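PDB 2FSR: acetyltransferase from Agrobacterium tumefaciens, which probably transfers an acetyl group from acetyl-CoA to an acceptor substrate, as GNAT-family acetyltransferases do. Local coordinates for residues S68-G71 and V72-D76; P46-R49 and D50-S54; G103-G107 and P108-E112; D76-N79 and W80-G84; I90-E94 and T95-I99. One frame throughout, in Å; residues are numbered along the deposited sequence.

Contact 1: residues S68-G71 and V72-D76; sequences STWG and VFCHD
Cys74 reaches back one turn along helix 66-83 to lay its sulfur on the indole of Trp70. From the base of the side chain outward, Cys74 CB rests against the carbonyl oxygen of Trp70 at 3.5 Å. SG then leaves on the side of its own backbone N, opposite the carbonyl carbon (chi1 -70°), which carries it back over the indole. There it lies above one face, off the middle and toward the rim, with Trp70 CE2 as its nearest ring atom at 3.3 Å; from the centroid of the six-membered ring SG is 3.6 Å away. Farther round the helix, Trp70 CZ3 meets Phe73 CD2 at 3.9 Å, the two rings set obliquely. Phe45 adds edge-to-face contacts with both rings. Beneath the side chains runs the regular i to i+4 bonding, Cys74 N donating to Trp70 O at 2.9 Å. A polarisable sulfur over pi electrons is consistent with a largely dispersive attraction, and with Phe73 and Phe45 nearby the indole probably has less room to turn.

Contact 2: residues P46-R49 and D50-S54; sequences PAYR and DFMAS
Tyr48 and Met52, a selenomethionine here, meet one turn apart on helix 45-53, the short alpha-helix that packs on helix 66-83 in this GNAT domain. Their contact is CH-pi and Met-aromatic. Met52 CG stands over one face of the phenol ring, 3.9 Å from its centroid and displaced toward the rim, while SE lies obliquely to the ring, farther off. The Met52 side chain bends at chi2 and chi3, and this brings the terminal CE round to the Tyr48 hydroxyl, with OH 3.4 Å from CE.

A second contact pairs charge with methyl. With CG opposite its backbone N (chi1 173°) and a bend at chi2, the Arg49 chain turns along the helix and places its guanidinium flat against Ala53, whose CB sits above one face. NH1 of this group is hydrogen-bonded to Tyr64 O.

Among the backbone bonds, Met52 N donates to Tyr48 O at 2.9 Å, and Ala53 N to Arg49 O with an N-H...O angle of 142°. Past the last turn, Phe51 O receives both Ser54 N and Ser54 OG from the same face of its plane, the hydroxyl at 2.7 Å from that oxygen.

Contact 3: residues G103-G107 and P108-E112; sequences GINHG and PLFPE
A type I beta turn from Gly107 to Phe110 reverses the chain as it leaves strand 97-105, closed by Phe110 N donating to Gly107 O at 3.1 Å from well above the carbonyl plane. The turn brings the Phe110 ring back under Asn105, whose CB stands over the ring centre, 3.5 Å from the centroid, in a CH-pi contact. The amide of Asn105 continues nearly parallel to the ring, the planes 13° apart. Its OD1 accepts from His75 NE2, and the His75 imidazole also meets the Phe110 ring.

His106 approaches from its edge. With CG lying opposite the backbone N (chi1 -155°), the imidazole extends so that CD2 points in plane at Phe110 O, 3.4 Å away. NE2 is hydrogen-bonded to a water 2.8 Å away, and that water donates to Pro111 O; ND1 is hydrogen-bonded to Lys113 NZ. Another water links the residue before the turn to its third residue, donating to His106 O and accepting from Leu109 N at 2.9 Å. At positive phi, Gly107 takes a conformation in which a side chain would press on the preceding carbonyl oxygen. The arrangement is a type I beta turn, with two waters beside it, in the connection between antiparallel strands 97-105 and 114-119 of the GNAT sheet.

Contact 4: residues D76-N79 and W80-G84; sequences DLAN and WHFFG
Trp80 meets Leu77 in the last turns of helix 66-83. Its backbone N donates to Leu77 O at 3.2 Å from above the carbonyl plane, a three-residue spacing, and the same oxygen lies at the edge of the indole, close to CD1. The indole NE1 is bonded to Ala87 O at the start of the next strand. At His81 the direct i to i+4 bond is missing: a water stands between its N and Leu77 O, accepting from the former and donating to that oxygen at 2.8 Å. Phe82 restores the usual pattern, its N donating to Ala78 O, while its ring leans back until CE2 touches Ala78 CB at 3.7 Å. Phe83 N makes a shorter bond to Asn79 O, 2.7 Å. Its CG turns away from the carbonyl carbon, beside the backbone N (chi1 -54°), which brings the ring back to the Asn79 amide. Asn79 CG lies in the ring plane at the edge, OD1 is 3.5 Å from Phe83 CD2, and the amide and ring planes stand 64° apart. Gly84, at positive phi, ends the helix, with N bonded to Trp80 O and only weakly to Asn79 O. Asn79 OD1 accepts from His106 N, so the amide ties the helix end to the residue that follows strand 97-105, its oxygen held by a backbone N-H while CD2 and CE2 of Phe83 lie against it.

Contact 5: residues I90-E94 and T95-I99; sequences IDLGE and TGECI
The beta hairpin of strands 87-92 and 97-105, the third and fourth strands of the five-stranded antiparallel sheet, turns at residues 93-96, and Leu92 and Thr95 hold its end together. Leu92 O accepts twice from Thr95, from N at 3.0 Å within the carbonyl plane and from OG1 at 2.7 Å. OG1 can do this because it stands between its own backbone N and carbonyl carbon (chi1 76°); it also accepts from Glu97 N at 3.1 Å, which makes an ST turn. Gly93 and Gly96 both have positive phi, and a water accepts from Gly96 N and donates to Gly93 O.

Farther down the strands, Ile99 N donates almost straight to Ile90 O at 2.8 Å. Asp91 and Cys98 form a non-hydrogen-bonded pair, with Asp91 OD1 turned across to Cys98 CB; the carboxylate makes a salt bridge with Arg38 through OD2. Leu92 lies alongside Glu97, the two pointing the same way, and crosses Ile99 at about a right angle. Tyr128 of helix 128-143 touches both Leu92 and Ile99. Among Ile90, Leu92 and Ile99, Leu92 CG is 3.8 Å from Ile99 CG2, and Ile90 CG2 meets Ile99 CG1 at 3.6 Å.

Contacts 1 and 4 are successive parts of helix 66-83 and share Asp76, whose OD2 probably bonds to Tyr48 OH of contact 2, so the two helices meet through a polar pair as well as through the Phe73 and Tyr48 rings. Contacts 1, 2, 4 and 5 are partly buried; contact 3 lies at the surface, yet is tied to the helix at contacts 1 and 4. Contact 5 uses the same strand 97-105 as contact 3, about 26 Å away between centres. Contacts 1 and 2 set a cysteine or selenomethionine side chain on an aromatic ring, and contact 4 sets an amide against one. Glycines and bridging waters mark the turns of contacts 3 and 5 and also the helix end in contact 4.

Contact 1: residues S68-G71 and V72-D76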
loop_
_atom_site.group_PDB
_atom_site.type_symbol
_atom_site.label_atom_id
_atom_site.label_comp_id
_atom_site.label_asym_id
_atom_site.label_seq_id
_atom_site.Cartn_x
_atom_site.Cartn_y
_atom_site.Cartn_z
ATOM N N SER A 68 0.742 -18.053 1.601
ATOM C CA SER A 68 -0.082 -16.858 1.369
ATOM C C SER A 68 0.757 -15.592 1.540
ATOM O O SER A 68 0.634 -14.652 0.748
ATOM C CB SER A 68 -1.310 -16.828 2.291
ATOM O OG SER A 68 -2.156 -17.944 2.059
ATOM N N THR A 69 1.627 -15.572 2.550
ATOM C CA THR A 69 2.483 -14.400 2.774
ATOM C C THR A 69 3.391 -14.143 1.572
ATOM O O THR A 69 3.549 -13.003 1.092
ATOM C CB THR A 69 3.346 -14.558 4.028
ATOM O OG1 THR A 69 2.496 -14.726 5.168
ATOM C CG2 THR A 69 4.210 -13.306 4.229
ATOM N N TRP A 70 3.983 -15.223 1.066
ATOM C CA TRP A 70 4.828 -15.126 -0.114
ATOM C C TRP A 70 4.034 -14.657 -1.338
ATOM O O TRP A 70 4.506 -13.796 -2.088
ATOM C CB TRP A 70 5.515 -16.470 -0.377
ATOM C CG TRP A 70 6.411 -16.490 -1.590
ATOM C CD1 TRP A 70 6.248 -17.249 -2.721
ATOM C CD2 TRP A 70 7.600 -15.699 -1.804
ATOM N NE1 TRP A 70 7.256 -16.979 -3.631
ATOM C CE2 TRP A 70 8.098 -16.035 -3.095
ATOM C CE3 TRP A 70 8.288 -14.733 -1.044
ATOM C CZ2 TRP A 70 9.258 -15.459 -3.626
ATOM C CZ3 TRP A 70 9.439 -14.158 -1.585
ATOM C CH2 TRP A 70 9.920 -14.530 -2.865
ATOM N N GLY A 71 2.846 -15.211 -1.531
ATOM C CA GLY A 71 2.011 -14.767 -2.649
ATOM C C GLY A 71 1.668 -13.283 -2.581
ATOM O O GLY A 71 1.756 -12.600 -3.596
ATOM N N VAL A 72 1.279 -12.773 -1.410
ATOM C CA VAL A 72 1.011 -11.321 -1.305
ATOM C C VAL A 72 2.267 -10.482 -1.572
ATOM O O VAL A 72 2.218 -9.463 -2.272
ATOM C CB VAL A 72 0.410 -10.947 0.075
ATOM C CG1 VAL A 72 0.094 -9.445 0.140
ATOM C CG2 VAL A 72 -0.873 -11.751 0.321
ATOM N N PHE A 73 3.410 -10.906 -1.027
ATOM C CA PHE A 73 4.664 -10.162 -1.235
ATOM C C PHE A 73 4.993 -10.105 -2.733
ATOM O O PHE A 73 5.402 -9.075 -3.261
ATOM C CB PHE A 73 5.772 -10.859 -0.440
ATOM C CG PHE A 73 7.055 -10.076 -0.304
ATOM C CD1 PHE A 73 7.155 -8.990 0.596
ATOM C CD2 PHE A 73 8.199 -10.483 -1.001
ATOM C CE1 PHE A 73 8.365 -8.298 0.758
ATOM C CE2 PHE A 73 9.424 -9.798 -0.837
ATOM C CZ PHE A 73 9.497 -8.698 0.042
ATOM N N CYS A 74 4.809 -11.235 -3.415
ATOM C CA CYS A 74 5.056 -11.260 -4.855
ATOM C C CYS A 74 4.049 -10.406 -5.649
ATOM O O CYS A 74 4.462 -9.702 -6.590
ATOM C CB CYS A 74 5.049 -12.680 -5.366
ATOM S SG CYS A 74 6.508 -13.662 -4.818
ATOM N N HIS A 75 2.780 -10.439 -5.239
ATOM C CA HIS A 75 1.730 -9.564 -5.811
ATOM C C HIS A 75 2.142 -8.097 -5.611
ATOM O O HIS A 75 2.041 -7.270 -6.532
ATOM C CB HIS A 75 0.400 -9.897 -5.128
ATOM C CG HIS A 75 -0.578 -8.765 -5.098
ATOM N ND1 HIS A 75 -1.647 -8.695 -5.968
ATOM C CD2 HIS A 75 -0.669 -7.687 -4.281
ATOM C CE1 HIS A 75 -2.354 -7.609 -5.690
ATOM N NE2 HIS A 75 -1.798 -6.996 -4.656
ATOM N N ASP A 76 2.637 -7.793 -4.410
ATOM C CA ASP A 76 3.031 -6.423 -4.077
ATOM C C ASP A 76 4.096 -5.849 -5.045
ATOM O O ASP A 76 4.044 -4.696 -5.461
ATOM C CB ASP A 76 3.567 -6.383 -2.646
ATOM C CG ASP A 76 2.482 -6.560 -1.577
ATOM O OD1 ASP A 76 1.282 -6.312 -1.860
ATOM O OD2 ASP A 76 2.847 -6.896 -0.418
#

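Contact 2: residues P46-R49 and D50-S54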
loop_
_atom_site.group_PDB
_atom_site.type_symbol
_atom_site.label_atom_id
_atom_site.label_comp_id
_atom_site.label_asym_id
_atom_site.label_seq_id
_atom_site.Cartn_x
_atom_site.Cartn_y
_atom_site.Cartn_z
ATOM N N PRO A 46 11.915 -11.192 5.522
ATOM C CA PRO A 46 11.823 -11.692 6.885
ATOM C C PRO A 46 10.952 -10.855 7.832
ATOM O O PRO A 46 10.127 -11.440 8.547
ATOM C CB PRO A 46 13.288 -11.739 7.339
ATOM C CG PRO A 46 14.046 -11.982 6.071
ATOM C CD PRO A 46 13.320 -11.098 5.072
ATOM N N ALA A 47 11.125 -9.532 7.847
ATOM C CA ALA A 47 10.332 -8.683 8.765
ATOM C C ALA A 47 8.874 -8.687 8.315
ATOM O O ALA A 47 7.943 -8.654 9.145
ATOM C CB ALA A 47 10.884 -7.280 8.800
ATOM N N TYR A 48 8.663 -8.737 6.996
ATOM C CA TYR A 48 7.303 -8.796 6.453
ATOM C C TYR A 48 6.596 -10.064 6.909
ATOM O O TYR A 48 5.428 -10.010 7.318
ATOM C CB TYR A 48 7.366 -8.708 4.918
ATOM C CG TYR A 48 6.037 -8.724 4.189
ATOM C CD1 TYR A 48 5.286 -7.553 4.040
ATOM C CD2 TYR A 48 5.544 -9.896 3.650
ATOM C CE1 TYR A 48 4.077 -7.579 3.362
ATOM C CE2 TYR A 48 4.334 -9.933 2.967
ATOM C CZ TYR A 48 3.606 -8.770 2.836
ATOM O OH TYR A 48 2.408 -8.804 2.148
ATOM N N ARG A 49 7.300 -11.195 6.854
ATOM C CA ARG A 49 6.729 -12.483 7.229
ATOM C C ARG A 49 6.456 -12.498 8.736
ATOM O O ARG A 49 5.413 -12.983 9.171
ATOM C CB ARG A 49 7.685 -13.617 6.825
ATOM C CG ARG A 49 7.303 -14.999 7.295
ATOM C CD ARG A 49 5.910 -15.437 6.852
ATOM N NE ARG A 49 5.548 -16.694 7.522
ATOM C CZ ARG A 49 4.315 -17.046 7.884
ATOM N NH1 ARG A 49 3.271 -16.250 7.630
ATOM N NH2 ARG A 49 4.106 -18.202 8.518
ATOM N N ASP A 50 7.394 -11.977 9.528
ATOM C CA ASP A 50 7.183 -11.836 10.977
ATOM C C ASP A 50 5.854 -11.122 11.248
ATOM O O ASP A 50 5.025 -11.605 12.034
ATOM C CB ASP A 50 8.327 -11.051 11.646
ATOM C CG ASP A 50 9.630 -11.845 11.761
ATOM O OD1 ASP A 50 9.650 -13.072 11.510
ATOM O OD2 ASP A 50 10.654 -11.214 12.123
ATOM N N PHE A 51 5.629 -10.016 10.547
ATOM C CA PHE A 51 4.390 -9.260 10.719
ATOM C C PHE A 51 3.176 -10.101 10.300
ATOM O O PHE A 51 2.190 -10.219 11.038
ATOM C CB PHE A 51 4.432 -7.960 9.898
ATOM C CG PHE A 51 3.108 -7.228 9.849
ATOM C CD1 PHE A 51 2.735 -6.397 10.889
ATOM C CD2 PHE A 51 2.246 -7.382 8.776
ATOM C CE1 PHE A 51 1.497 -5.716 10.856
ATOM C CE2 PHE A 51 1.012 -6.705 8.734
ATOM C CZ PHE A 51 0.649 -5.876 9.779
HETATM N N MSE A 52 3.247 -10.673 9.098
HETATM C CA MSE A 52 2.110 -11.379 8.517
HETATM C C MSE A 52 1.723 -12.662 9.240
HETATM O O MSE A 52 0.575 -13.098 9.153
HETATM C CB MSE A 52 2.346 -11.647 7.021
HETATM C CG MSE A 52 2.479 -10.374 6.210
HETATM SE SE MSE A 52 0.718 -9.584 5.865
HETATM C CE MSE A 52 0.360 -10.633 4.233
ATOM N N ALA A 53 2.677 -13.246 9.974
ATOM C CA ALA A 53 2.415 -14.465 10.740
ATOM C C ALA A 53 1.800 -14.164 12.113
ATOM O O ALA A 53 1.318 -15.073 12.782
ATOM C CB ALA A 53 3.705 -15.246 10.906
ATOM N N SER A 54 1.841 -12.889 12.504
ATOM C CA SER A 54 1.581 -12.464 13.882
ATOM C C SER A 54 0.153 -11.951 14.075
ATOM O O SER A 54 -0.514 -11.587 13.112
ATOM C CB SER A 54 2.564 -11.357 14.258
ATOM O OG SER A 54 2.141 -10.092 13.771
#

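Contact 3: residues G103-G107 and P108-E112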
loop_
_atom_site.group_PDB
_atom_site.type_symbol
_atom_site.label_atom_id
_atom_site.label_comp_id
_atom_site.label_asym_id
_atom_site.label_seq_id
_atom_site.Cartn_x
_atom_site.Cartn_y
_atom_site.Cartn_z
ATOM N N GLY A 103 0.783 0.512 -0.517
ATOM C CA GLY A 103 0.614 0.015 -1.893
ATOM C C GLY A 103 -0.716 0.295 -2.540
ATOM O O GLY A 103 -1.706 0.585 -1.872
ATOM N N ILE A 104 -0.714 0.226 -3.868
ATOM C CA ILE A 104 -1.956 0.184 -4.607
ATOM C C ILE A 104 -2.027 -1.151 -5.348
ATOM O O ILE A 104 -1.085 -1.539 -6.045
ATOM C CB ILE A 104 -2.093 1.364 -5.575
ATOM C CG1 ILE A 104 -2.126 2.685 -4.799
ATOM C CG2 ILE A 104 -3.351 1.233 -6.439
ATOM C CD1 ILE A 104 -1.853 3.903 -5.682
ATOM N N ASN A 105 -3.158 -1.809 -5.151
ATOM C CA ASN A 105 -3.392 -3.197 -5.564
ATOM C C ASN A 105 -4.413 -3.279 -6.672
ATOM O O ASN A 105 -5.440 -2.585 -6.628
ATOM C CB ASN A 105 -3.969 -3.944 -4.374
ATOM C CG ASN A 105 -3.030 -3.933 -3.187
ATOM O OD1 ASN A 105 -1.996 -4.602 -3.208
ATOM N ND2 ASN A 105 -3.345 -3.138 -2.174
ATOM N N HIS A 106 -4.200 -4.167 -7.637
ATOM C CA HIS A 106 -5.293 -4.480 -8.565
ATOM C C HIS A 106 -5.175 -5.947 -8.975
ATOM O O HIS A 106 -4.514 -6.733 -8.277
ATOM C CB HIS A 106 -5.286 -3.529 -9.770
ATOM C CG HIS A 106 -6.625 -3.369 -10.440
ATOM N ND1 HIS A 106 -6.769 -2.720 -11.647
ATOM C CD2 HIS A 106 -7.869 -3.782 -10.082
ATOM C CE1 HIS A 106 -8.043 -2.729 -11.999
ATOM N NE2 HIS A 106 -8.731 -3.379 -11.076
ATOM N N GLY A 107 -5.799 -6.303 -10.090
ATOM C CA GLY A 107 -5.824 -7.693 -10.516
ATOM C C GLY A 107 -7.079 -8.406 -10.031
ATOM O O GLY A 107 -7.976 -7.786 -9.454
ATOM N N PRO A 108 -7.161 -9.738 -10.260
ATOM C CA PRO A 108 -8.410 -10.487 -10.062
ATOM C C PRO A 108 -8.957 -10.525 -8.645
ATOM O O PRO A 108 -10.119 -10.874 -8.456
ATOM C CB PRO A 108 -8.048 -11.906 -10.544
ATOM C CG PRO A 108 -6.569 -11.983 -10.341
ATOM C CD PRO A 108 -6.071 -10.612 -10.746
ATOM N N LEU A 109 -8.148 -10.162 -7.651
ATOM C CA LEU A 109 -8.585 -10.251 -6.260
ATOM C C LEU A 109 -9.080 -8.916 -5.722
ATOM O O LEU A 109 -9.535 -8.851 -4.589
ATOM C CB LEU A 109 -7.454 -10.791 -5.377
ATOM C CG LEU A 109 -6.795 -12.096 -5.824
ATOM C CD1 LEU A 109 -5.772 -12.524 -4.764
ATOM C CD2 LEU A 109 -7.840 -13.159 -6.045
ATOM N N PHE A 110 -9.008 -7.880 -6.556
ATOM C CA PHE A 110 -9.416 -6.517 -6.139
ATOM C C PHE A 110 -10.416 -5.922 -7.122
ATOM O O PHE A 110 -10.050 -5.596 -8.255
ATOM C CB PHE A 110 -8.184 -5.615 -6.053
ATOM C CG PHE A 110 -7.266 -5.977 -4.939
ATOM C CD1 PHE A 110 -7.362 -5.345 -3.697
ATOM C CD2 PHE A 110 -6.307 -6.983 -5.110
ATOM C CE1 PHE A 110 -6.518 -5.715 -2.642
ATOM C CE2 PHE A 110 -5.462 -7.357 -4.049
ATOM C CZ PHE A 110 -5.560 -6.715 -2.831
ATOM N N PRO A 111 -11.692 -5.788 -6.704
ATOM C CA PRO A 111 -12.692 -5.252 -7.661
ATOM C C PRO A 111 -12.401 -3.851 -8.204
ATOM O O PRO A 111 -12.816 -3.534 -9.319
ATOM C CB PRO A 111 -13.994 -5.261 -6.846
ATOM C CG PRO A 111 -13.768 -6.306 -5.791
ATOM C CD PRO A 111 -12.312 -6.240 -5.446
ATOM N N GLU A 112 -11.712 -3.019 -7.415
ATOM C CA GLU A 112 -11.232 -1.720 -7.845
ATOM C C GLU A 112 -9.801 -1.531 -7.344
ATOM O O GLU A 112 -9.384 -2.235 -6.404
ATOM C CB GLU A 112 -12.139 -0.626 -7.267
ATOM C CG GLU A 112 -13.563 -0.659 -7.865
ATOM C CD GLU A 112 -14.416 0.526 -7.422
ATOM O OE1 GLU A 112 -15.077 0.406 -6.369
ATOM O OE2 GLU A 112 -14.378 1.568 -8.112
HETATM O O HOH W 1 -5.335 -9.329 -7.612
HETATM O O HOH W 2 -11.439 -3.674 -11.674
#

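Contact 4: residues D76-N79 and W80-G84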
loop_
_atom_site.group_PDB
_atom_site.type_symbol
_atom_site.label_atom_id
_atom_site.label_comp_id
_atom_site.label_asym_id
_atom_site.label_seq_id
_atom_site.Cartn_x
_atom_site.Cartn_y
_atom_site.Cartn_z
ATOM N N ASP A 76 2.637 -7.793 -4.410
ATOM C CA ASP A 76 3.031 -6.423 -4.077
ATOM C C ASP A 76 4.096 -5.849 -5.045
ATOM O O ASP A 76 4.044 -4.696 -5.461
ATOM C CB ASP A 76 3.567 -6.383 -2.646
ATOM C CG ASP A 76 2.482 -6.560 -1.577
ATOM O OD1 ASP A 76 1.282 -6.312 -1.860
ATOM O OD2 ASP A 76 2.847 -6.896 -0.418
ATOM N N LEU A 77 5.072 -6.691 -5.406
ATOM C CA LEU A 77 6.115 -6.306 -6.331
ATOM C C LEU A 77 5.599 -6.361 -7.768
ATOM O O LEU A 77 5.765 -5.401 -8.519
ATOM C CB LEU A 77 7.342 -7.221 -6.137
ATOM C CG LEU A 77 8.562 -6.993 -7.038
ATOM C CD1 LEU A 77 8.387 -7.545 -8.444
ATOM C CD2 LEU A 77 8.994 -5.504 -7.105
ATOM N N ALA A 78 4.945 -7.467 -8.130
ATOM C CA ALA A 78 4.523 -7.714 -9.520
ATOM C C ALA A 78 3.494 -6.728 -10.066
ATOM O O ALA A 78 3.424 -6.517 -11.289
ATOM C CB ALA A 78 4.004 -9.134 -9.688
ATOM N N ASN A 79 2.700 -6.127 -9.174
ATOM C CA ASN A 79 1.706 -5.156 -9.635
ATOM C C ASN A 79 2.343 -4.032 -10.464
ATOM O O ASN A 79 1.719 -3.513 -11.386
ATOM C CB ASN A 79 0.882 -4.592 -8.462
ATOM C CG ASN A 79 -0.389 -5.391 -8.184
ATOM O OD1 ASN A 79 -1.471 -4.808 -8.038
ATOM N ND2 ASN A 79 -0.281 -6.715 -8.115
ATOM N N TRP A 80 3.578 -3.640 -10.139
ATOM C CA TRP A 80 4.267 -2.568 -10.898
ATOM C C TRP A 80 4.382 -2.928 -12.381
ATOM O O TRP A 80 3.984 -2.151 -13.245
ATOM C CB TRP A 80 5.642 -2.243 -10.298
ATOM C CG TRP A 80 5.503 -1.513 -9.021
ATOM C CD1 TRP A 80 5.613 -2.033 -7.757
ATOM C CD2 TRP A 80 5.182 -0.118 -8.855
ATOM N NE1 TRP A 80 5.390 -1.028 -6.810
ATOM C CE2 TRP A 80 5.127 0.146 -7.465
ATOM C CE3 TRP A 80 4.944 0.933 -9.754
ATOM C CZ2 TRP A 80 4.817 1.426 -6.949
ATOM C CZ3 TRP A 80 4.664 2.199 -9.246
ATOM C CH2 TRP A 80 4.598 2.438 -7.854
ATOM N N HIS A 81 4.870 -4.132 -12.648
ATOM C CA HIS A 81 5.009 -4.629 -14.014
ATOM C C HIS A 81 3.670 -4.727 -14.725
ATOM O O HIS A 81 3.557 -4.388 -15.909
ATOM C CB HIS A 81 5.668 -6.008 -13.959
ATOM C CG HIS A 81 5.957 -6.612 -15.296
ATOM N ND1 HIS A 81 7.118 -6.349 -15.990
ATOM C CD2 HIS A 81 5.262 -7.506 -16.040
ATOM C CE1 HIS A 81 7.110 -7.031 -17.124
ATOM N NE2 HIS A 81 5.998 -7.745 -17.176
ATOM N N PHE A 82 2.652 -5.192 -14.005
ATOM C CA PHE A 82 1.356 -5.481 -14.606
ATOM C C PHE A 82 0.475 -4.255 -14.792
ATOM O O PHE A 82 -0.300 -4.200 -15.771
ATOM C CB PHE A 82 0.607 -6.492 -13.759
ATOM C CG PHE A 82 1.222 -7.878 -13.740
ATOM C CD1 PHE A 82 1.796 -8.457 -14.887
ATOM C CD2 PHE A 82 1.162 -8.633 -12.566
ATOM C CE1 PHE A 82 2.324 -9.761 -14.829
ATOM C CE2 PHE A 82 1.680 -9.928 -12.508
ATOM C CZ PHE A 82 2.271 -10.481 -13.626
ATOM N N PHE A 83 0.550 -3.313 -13.843
ATOM C CA PHE A 83 -0.410 -2.197 -13.788
ATOM C C PHE A 83 0.196 -0.816 -13.717
ATOM O O PHE A 83 -0.531 0.175 -13.897
ATOM C CB PHE A 83 -1.347 -2.337 -12.583
ATOM C CG PHE A 83 -2.045 -3.645 -12.517
ATOM C CD1 PHE A 83 -2.981 -4.000 -13.488
ATOM C CD2 PHE A 83 -1.768 -4.525 -11.478
ATOM C CE1 PHE A 83 -3.611 -5.241 -13.428
ATOM C CE2 PHE A 83 -2.386 -5.757 -11.400
ATOM C CZ PHE A 83 -3.311 -6.120 -12.385
ATOM N N GLY A 84 1.489 -0.720 -13.430
ATOM C CA GLY A 84 2.150 0.588 -13.288
ATOM C C GLY A 84 1.975 1.226 -11.913
ATOM O O GLY A 84 2.284 2.398 -11.718
HETATM O O HOH W 3 7.029 -5.357 -11.016
#

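Contact 5: residues I90-E94 and T95-I99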
loop_
_atom_site.group_PDB
_atom_site.type_symbol
_atom_site.label_atom_id
_atom_site.label_comp_id
_atom_site.label_asym_id
_atom_site.label_seq_id
_atom_site.Cartn_x
_atom_site.Cartn_y
_atom_site.Cartn_z
ATOM N N ILE A 90 8.224 1.183 3.322
ATOM C CA ILE A 90 8.377 2.472 4.005
ATOM C C ILE A 90 9.633 2.447 4.851
ATOM O O ILE A 90 9.726 1.645 5.795
ATOM C CB ILE A 90 7.172 2.785 4.929
ATOM C CG1 ILE A 90 5.829 2.698 4.168
ATOM C CG2 ILE A 90 7.355 4.147 5.605
ATOM C CD1 ILE A 90 4.590 2.825 5.077
ATOM N N ASP A 91 10.589 3.309 4.503
ATOM C CA ASP A 91 11.805 3.488 5.313
ATOM C C ASP A 91 11.797 4.855 5.985
ATOM O O ASP A 91 11.288 5.822 5.431
ATOM C CB ASP A 91 13.076 3.374 4.455
ATOM C CG ASP A 91 13.360 1.958 3.962
ATOM O OD1 ASP A 91 12.697 0.979 4.378
ATOM O OD2 ASP A 91 14.296 1.844 3.128
ATOM N N LEU A 92 12.379 4.931 7.186
ATOM C CA LEU A 92 12.510 6.218 7.864
ATOM C C LEU A 92 13.654 7.027 7.255
ATOM O O LEU A 92 14.811 6.594 7.260
ATOM C CB LEU A 92 12.764 6.019 9.362
ATOM C CG LEU A 92 11.580 5.648 10.245
ATOM C CD1 LEU A 92 12.083 5.284 11.639
ATOM C CD2 LEU A 92 10.546 6.767 10.328
ATOM N N GLY A 93 13.327 8.205 6.733
ATOM C CA GLY A 93 14.333 9.145 6.224
ATOM C C GLY A 93 15.345 8.556 5.267
ATOM O O GLY A 93 14.974 7.833 4.340
ATOM N N GLU A 94 16.624 8.871 5.491
ATOM C CA GLU A 94 17.734 8.293 4.716
ATOM C C GLU A 94 18.415 7.135 5.471
ATOM O O GLU A 94 19.491 6.656 5.077
ATOM C CB GLU A 94 18.761 9.384 4.349
ATOM C CG GLU A 94 18.188 10.569 3.559
ATOM C CD GLU A 94 17.454 10.149 2.291
ATOM O OE1 GLU A 94 17.954 9.267 1.551
ATOM O OE2 GLU A 94 16.368 10.708 2.030
ATOM N N THR A 95 17.768 6.672 6.542
ATOM C CA THR A 95 18.381 5.724 7.487
ATOM C C THR A 95 18.313 4.262 7.057
ATOM O O THR A 95 19.046 3.422 7.599
ATOM C CB THR A 95 17.744 5.813 8.886
ATOM O OG1 THR A 95 16.465 5.161 8.870
ATOM C CG2 THR A 95 17.572 7.261 9.330
ATOM N N GLY A 96 17.413 3.957 6.121
ATOM C CA GLY A 96 17.193 2.586 5.680
ATOM C C GLY A 96 16.437 1.704 6.665
ATOM O O GLY A 96 16.319 0.497 6.448
ATOM N N GLU A 97 15.953 2.278 7.768
ATOM C CA GLU A 97 15.166 1.481 8.712
ATOM C C GLU A 97 13.739 1.292 8.179
ATOM O O GLU A 97 12.967 2.248 8.070
ATOM C CB GLU A 97 15.121 2.107 10.094
ATOM C CG GLU A 97 14.336 1.271 11.093
ATOM C CD GLU A 97 14.182 1.931 12.450
ATOM O OE1 GLU A 97 14.775 3.016 12.670
ATOM O OE2 GLU A 97 13.450 1.361 13.294
ATOM N N CYS A 98 13.411 0.041 7.882
ATOM C CA CYS A 98 12.117 -0.304 7.282
ATOM C C CYS A 98 11.039 -0.519 8.325
ATOM O O CYS A 98 11.177 -1.368 9.218
ATOM C CB CYS A 98 12.271 -1.538 6.395
ATOM S SG CYS A 98 10.761 -1.942 5.515
ATOM N N ILE A 99 9.951 0.246 8.184
ATOM C CA ILE A 99 8.916 0.314 9.213
ATOM C C ILE A 99 7.539 -0.149 8.744
ATOM O O ILE A 99 6.608 -0.170 9.525
ATOM C CB ILE A 99 8.808 1.739 9.830
ATOM C CG1 ILE A 99 8.377 2.764 8.784
ATOM C CG2 ILE A 99 10.172 2.138 10.446
ATOM C CD1 ILE A 99 7.785 4.042 9.366
HETATM O O HOH W 4 16.391 0.117 3.155
HETATM O O HOH W 5 16.062 5.424 3.955
#